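Local coordinates for Low molecular weight phosphotyrosine protein phosphatase (Vibrio cholerae, PDB 6U1P) that probably removes phosphate from protein phosphotyrosine, within a phosphoregulatory system that controls exopolysaccharide synthesis and biofilm formation, at residues Ala22-Arg27 / Lys55-Leu60; Gln73-Gln78 / Ala95-Ile100. One frame throughout, in Å; residues are numbered along the deposited sequence.

Contact 1: residues Ala22-Arg27 / Lys55-Leu60; sequences AEIILR and KALQAL
L60 fits its forked end between I24 and I25, and each of its two methyls meets a different isoleucine. CD1 of L60 lies 3.3 Å from CD1 of I24, closer than carbons usually sit, and the same methyl also touches CG2 of I24 at 3.9 Å. The other branch, CD2 of L60, rests 3.6 Å from CD1 of I25 and equally near its CG1, so it lies along the end of that chain. At chi2 147° CD1 of I24 is swung off a full anti position and ends against CD1 of L60. L57, one turn before L60, adds a looser touch: its CD2 is 4.3 Å from CD1 of I24. No hydrogen bond crosses the interface.

The helices that carry these residues, 18-32 and 54-62, run in nearly the same direction, with a signed crossing angle of -26° between the short segments. Their axes come no closer than 11.2 Å, a gap bridged by the branched side chains. Helix 18-32 follows strand 6-12 and leads into the neighbouring parallel strand 37-43, forming the first beta-alpha-beta crossover of the phosphatase fold.

Farther out, M21 packs on both L60 and A56, while V69 and Y65 touch I24 and I25. On the strand-facing side of helix 18-32, R27 NH2 forms a salt bridge to E23 OE2 at 2.8 Å; E23 OE2 lies 7° out of the R27 guanidinium plane and offers its anti lone pair. N70 also binds OE2, and S41 binds OE1. A145 of the second subunit packs against I25.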
loop_
_atom_site.group_PDB
_atom_site.type_symbol
_atom_site.label_atom_id
_atom_site.label_comp_id
_atom_site.label_asym_id
_atom_site.label_seq_id
_atom_site.Cartn_x
_atom_site.Cartn_y
_atom_site.Cartn_z
ATOM N N ALA B 22 -9.994 1.414 -13.783
ATOM C CA ALA B 22 -10.798 0.975 -14.917
ATOM C C ALA B 22 -11.284 2.157 -15.745
ATOM O O ALA B 22 -11.304 2.091 -16.978
ATOM C CB ALA B 22 -11.984 0.133 -14.426
ATOM N N GLU B 23 -11.687 3.243 -15.083
ATOM C CA GLU B 23 -12.159 4.429 -15.805
ATOM C C GLU B 23 -11.084 4.955 -16.744
ATOM O O GLU B 23 -11.333 5.183 -17.934
ATOM C CB GLU B 23 -12.553 5.530 -14.810
ATOM C CG GLU B 23 -12.928 6.865 -15.482
ATOM C CD GLU B 23 -13.300 7.973 -14.490
ATOM O OE1 GLU B 23 -13.299 7.715 -13.270
ATOM O OE2 GLU B 23 -13.595 9.106 -14.936
ATOM N N ILE B 24 -9.866 5.110 -16.225
ATOM C CA ILE B 24 -8.779 5.661 -17.018
ATOM C C ILE B 24 -8.441 4.733 -18.164
ATOM O O ILE B 24 -8.252 5.175 -19.309
ATOM C CB ILE B 24 -7.569 5.905 -16.103
ATOM C CG1 ILE B 24 -7.854 7.094 -15.184
ATOM C CG2 ILE B 24 -6.297 6.127 -16.914
ATOM C CD1 ILE B 24 -7.198 6.945 -13.809
ATOM N N ILE B 25 -8.394 3.429 -17.885
ATOM C CA ILE B 25 -8.047 2.459 -18.921
ATOM C C ILE B 25 -9.154 2.363 -19.965
ATOM O O ILE B 25 -8.880 2.375 -21.170
ATOM C CB ILE B 25 -7.716 1.096 -18.287
ATOM C CG1 ILE B 25 -6.456 1.244 -17.407
ATOM C CG2 ILE B 25 -7.507 0.040 -19.378
ATOM C CD1 ILE B 25 -6.087 0.024 -16.580
ATOM N N LEU B 26 -10.417 2.296 -19.524
ATOM C CA LEU B 26 -11.523 2.269 -20.476
ATOM C C LEU B 26 -11.519 3.515 -21.350
ATOM O O LEU B 26 -11.593 3.421 -22.580
ATOM C CB LEU B 26 -12.862 2.142 -19.744
ATOM C CG LEU B 26 -13.164 0.714 -19.320
ATOM C CD1 LEU B 26 -14.358 0.669 -18.386
ATOM C CD2 LEU B 26 -13.413 -0.150 -20.548
ATOM N N ARG B 27 -11.399 4.692 -20.728
ATOM C CA ARG B 27 -11.426 5.936 -21.490
ATOM C C ARG B 27 -10.398 5.914 -22.616
ATOM O O ARG B 27 -10.707 6.262 -23.761
ATOM C CB ARG B 27 -11.174 7.120 -20.557
ATOM C CG ARG B 27 -11.047 8.448 -21.296
ATOM C CD ARG B 27 -11.035 9.629 -20.326
ATOM N NE ARG B 27 -12.298 9.689 -19.592
ATOM C CZ ARG B 27 -12.406 9.610 -18.267
ATOM N NH1 ARG B 27 -11.312 9.474 -17.506
ATOM N NH2 ARG B 27 -13.608 9.647 -17.712
ATOM N N LYS B 55 -0.856 5.261 -5.386
ATOM C CA LYS B 55 -0.243 4.042 -5.897
ATOM C C LYS B 55 -1.043 3.456 -7.052
ATOM O O LYS B 55 -0.469 2.834 -7.954
ATOM C CB LYS B 55 -0.125 3.006 -4.789
ATOM C CG LYS B 55 0.518 3.491 -3.517
ATOM C CD LYS B 55 0.116 2.555 -2.395
ATOM C CE LYS B 55 0.960 1.288 -2.427
ATOM N NZ LYS B 55 2.227 1.426 -1.621
ATOM N N ALA B 56 -2.354 3.688 -7.076
ATOM C CA ALA B 56 -3.117 3.350 -8.268
ATOM C C ALA B 56 -2.643 4.171 -9.452
ATOM O O ALA B 56 -2.495 3.650 -10.563
ATOM C CB ALA B 56 -4.620 3.558 -8.032
ATOM N N LEU B 57 -2.402 5.462 -9.237
ATOM C CA LEU B 57 -2.043 6.321 -10.361
ATOM C C LEU B 57 -0.665 5.964 -10.909
ATOM O O LEU B 57 -0.449 5.997 -12.124
ATOM C CB LEU B 57 -2.098 7.787 -9.934
ATOM C CG LEU B 57 -3.501 8.183 -9.474
ATOM C CD1 LEU B 57 -3.536 9.626 -9.044
ATOM C CD2 LEU B 57 -4.516 7.906 -10.580
ATOM N N GLN B 58 0.272 5.613 -10.030
ATOM C CA GLN B 58 1.619 5.293 -10.501
ATOM C C GLN B 58 1.627 3.993 -11.293
ATOM O O GLN B 58 2.338 3.879 -12.298
ATOM C CB GLN B 58 2.601 5.216 -9.331
ATOM C CG GLN B 58 4.001 4.655 -9.717
ATOM C CD GLN B 58 4.884 5.642 -10.509
ATOM O OE1 GLN B 58 5.161 5.436 -11.696
ATOM N NE2 GLN B 58 5.335 6.709 -9.842
ATOM N N ALA B 59 0.830 3.008 -10.872
ATOM C CA ALA B 59 0.743 1.779 -11.649
ATOM C C ALA B 59 0.177 2.054 -13.047
ATOM O O ALA B 59 0.674 1.513 -14.036
ATOM C CB ALA B 59 -0.088 0.739 -10.886
ATOM N N LEU B 60 -0.789 2.967 -13.164
ATOM C CA LEU B 60 -1.279 3.320 -14.498
ATOM C C LEU B 60 -0.180 3.959 -15.338
ATOM O O LEU B 60 -0.044 3.662 -16.533
ATOM C CB LEU B 60 -2.479 4.259 -14.406
ATOM C CG LEU B 60 -3.770 3.647 -13.858
ATOM C CD1 LEU B 60 -4.772 4.720 -13.566
ATOM C CD2 LEU B 60 -4.396 2.661 -14.817
#

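Contact 2: residues Gln73-Gln78 / Ala95-Ile100; sequences QQVTQQ and ADLLDI
I100, V75 and Q77 account for most of the surface buried here, and I100 meets the other two through different groups. Its carbonyl O accepts a hydrogen bond from Q77 NE2 at 3.1 Å. The bond is nearly straight, 174° at the hydrogen; NE2 lies in the carbonyl plane, and the acceptor is only 1° out of the Q77 amide plane. A bend at chi2 of Q77 (-57°) folds the chain so that its amide reaches this carbonyl of I100.

V75 supplies the apolar half from the extended chain leading into helix 77-82. Its CG1 sits 4.0 Å from L97 CD2 and 4.3 Å from I100 CD1, while CG2 also borders the same L97 methyl at 4.1 Å. Both valine methyls thus touch the same leucine methyl, with the two side chains crossing at a slant. F80 of helix 77-82 packs on L97 and I100. Q73 and V75 are both backbone hydrogen-bonded to G43, at the end of strand 37-43.

The contact joins the loop entering helix 77-82 to helix 91-100 within the phosphatase fold, the L97 side chain about 9 Å from that of C12, the predicted nucleophile. The straight, in-plane bond fixes the rotation of the Q77 amide, while valine-leucine packing supplies the apolar part.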
loop_
_atom_site.group_PDB
_atom_site.type_symbol
_atom_site.label_atom_id
_atom_site.label_comp_id
_atom_site.label_asym_id
_atom_site.label_seq_id
_atom_site.Cartn_x
_atom_site.Cartn_y
_atom_site.Cartn_z
ATOM N N GLN B 73 -16.106 9.858 -5.951
ATOM C CA GLN B 73 -17.522 10.085 -5.686
ATOM C C GLN B 73 -18.217 8.778 -5.328
ATOM O O GLN B 73 -17.834 7.699 -5.794
ATOM C CB GLN B 73 -18.223 10.736 -6.887
ATOM C CG GLN B 73 -17.950 10.018 -8.178
ATOM C CD GLN B 73 -18.867 10.463 -9.309
ATOM O OE1 GLN B 73 -19.395 11.583 -9.298
ATOM N NE2 GLN B 73 -19.070 9.576 -10.289
ATOM N N GLN B 74 -19.258 8.888 -4.515
ATOM C CA GLN B 74 -20.076 7.734 -4.187
ATOM C C GLN B 74 -21.219 7.593 -5.192
ATOM O O GLN B 74 -21.698 8.574 -5.768
ATOM C CB GLN B 74 -20.629 7.831 -2.769
ATOM C CG GLN B 74 -21.382 6.573 -2.329
ATOM C CD GLN B 74 -21.959 6.679 -0.920
ATOM O OE1 GLN B 74 -22.434 7.734 -0.514
ATOM N NE2 GLN B 74 -21.925 5.576 -0.175
ATOM N N VAL B 75 -21.632 6.344 -5.420
ATOM C CA VAL B 75 -22.761 6.083 -6.302
ATOM C C VAL B 75 -24.025 6.740 -5.741
ATOM O O VAL B 75 -24.199 6.880 -4.521
ATOM C CB VAL B 75 -22.965 4.570 -6.493
ATOM C CG1 VAL B 75 -23.390 3.910 -5.192
ATOM C CG2 VAL B 75 -23.997 4.305 -7.575
ATOM N N THR B 76 -24.889 7.192 -6.652
ATOM C CA THR B 76 -26.153 7.844 -6.347
ATOM C C THR B 76 -27.305 7.093 -7.013
ATOM O O THR B 76 -27.106 6.161 -7.800
ATOM C CB THR B 76 -26.150 9.295 -6.825
ATOM O OG1 THR B 76 -26.291 9.311 -8.250
ATOM C CG2 THR B 76 -24.844 9.976 -6.444
ATOM N N GLN B 77 -28.535 7.516 -6.691
ATOM C CA GLN B 77 -29.701 6.894 -7.312
ATOM C C GLN B 77 -29.801 7.253 -8.791
ATOM O O GLN B 77 -30.133 6.396 -9.622
ATOM C CB GLN B 77 -30.969 7.299 -6.562
ATOM C CG GLN B 77 -31.252 6.450 -5.335
ATOM C CD GLN B 77 -31.359 4.976 -5.681
ATOM O OE1 GLN B 77 -31.994 4.604 -6.673
ATOM N NE2 GLN B 77 -30.730 4.127 -4.873
ATOM N N GLN B 78 -29.470 8.502 -9.141
ATOM C CA GLN B 78 -29.481 8.925 -10.539
ATOM C C GLN B 78 -28.516 8.114 -11.396
ATOM O O GLN B 78 -28.723 7.987 -12.610
ATOM C CB GLN B 78 -29.150 10.412 -10.642
ATOM C CG GLN B 78 -29.653 11.062 -11.921
ATOM C CD GLN B 78 -31.167 11.095 -12.001
ATOM O OE1 GLN B 78 -31.858 10.832 -11.022
ATOM N NE2 GLN B 78 -31.690 11.416 -13.177
ATOM N N ALA B 95 -23.159 -6.960 -4.947
ATOM C CA ALA B 95 -24.255 -7.157 -4.005
ATOM C C ALA B 95 -24.771 -5.829 -3.468
ATOM O O ALA B 95 -25.985 -5.601 -3.412
ATOM C CB ALA B 95 -23.799 -8.058 -2.859
ATOM N N ASP B 96 -23.863 -4.936 -3.070
ATOM C CA ASP B 96 -24.299 -3.675 -2.481
ATOM C C ASP B 96 -25.025 -2.787 -3.489
ATOM O O ASP B 96 -25.955 -2.063 -3.110
ATOM C CB ASP B 96 -23.102 -2.962 -1.862
ATOM C CG ASP B 96 -22.438 -3.795 -0.785
ATOM O OD1 ASP B 96 -23.098 -4.737 -0.288
ATOM O OD2 ASP B 96 -21.266 -3.523 -0.444
ATOM N N LEU B 97 -24.652 -2.846 -4.771
ATOM C CA LEU B 97 -25.400 -2.089 -5.770
ATOM C C LEU B 97 -26.779 -2.708 -5.988
ATOM O O LEU B 97 -27.788 -1.997 -6.037
ATOM C CB LEU B 97 -24.623 -2.022 -7.087
ATOM C CG LEU B 97 -23.337 -1.186 -7.107
ATOM C CD1 LEU B 97 -22.630 -1.321 -8.451
ATOM C CD2 LEU B 97 -23.609 0.281 -6.787
ATOM N N LEU B 98 -26.838 -4.035 -6.127
ATOM C CA LEU B 98 -28.131 -4.711 -6.242
ATOM C C LEU B 98 -29.003 -4.422 -5.030
ATOM O O LEU B 98 -30.222 -4.258 -5.152
ATOM C CB LEU B 98 -27.928 -6.222 -6.386
ATOM C CG LEU B 98 -27.400 -6.822 -7.691
ATOM C CD1 LEU B 98 -26.838 -8.217 -7.423
ATOM C CD2 LEU B 98 -28.494 -6.868 -8.766
ATOM N N ASP B 99 -28.380 -4.325 -3.857
ATOM C CA ASP B 99 -29.085 -4.028 -2.618
ATOM C C ASP B 99 -29.883 -2.736 -2.721
ATOM O O ASP B 99 -30.953 -2.617 -2.112
ATOM C CB ASP B 99 -28.057 -3.943 -1.484
ATOM C CG ASP B 99 -28.686 -3.874 -0.117
ATOM O OD1 ASP B 99 -29.042 -2.757 0.312
ATOM O OD2 ASP B 99 -28.812 -4.935 0.535
ATOM N N ILE B 100 -29.397 -1.771 -3.504
ATOM C CA ILE B 100 -29.965 -0.433 -3.570
ATOM C C ILE B 100 -30.404 -0.061 -4.980
ATOM O O ILE B 100 -30.758 1.092 -5.227
ATOM C CB ILE B 100 -28.978 0.613 -3.017
ATOM C CG1 ILE B 100 -27.675 0.579 -3.822
ATOM C CG2 ILE B 100 -28.728 0.377 -1.531
ATOM C CD1 ILE B 100 -26.731 1.728 -3.513
#

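In the fold
Both contacts bury almost the same area, about 160 Å², but in different settings. Contact 1 is a buried meeting of two helices, 18-32 and 54-62, whereas contact 2 is partly buried and sets a loop entering helix 77-82 against helix 91-100. The first relies on aliphatic side chains alone across its interface; the second adds a hydrogen bond where Q77 and I100 are exposed. They share no helix and follow one another along the chain, their centres 22 Å apart. Strand 37-43 relates them: residues in it touch helix 18-32, and G43 at its end bonds V75. The second subunit approaches contact 1, while no other chain of the assembly touches contact 2.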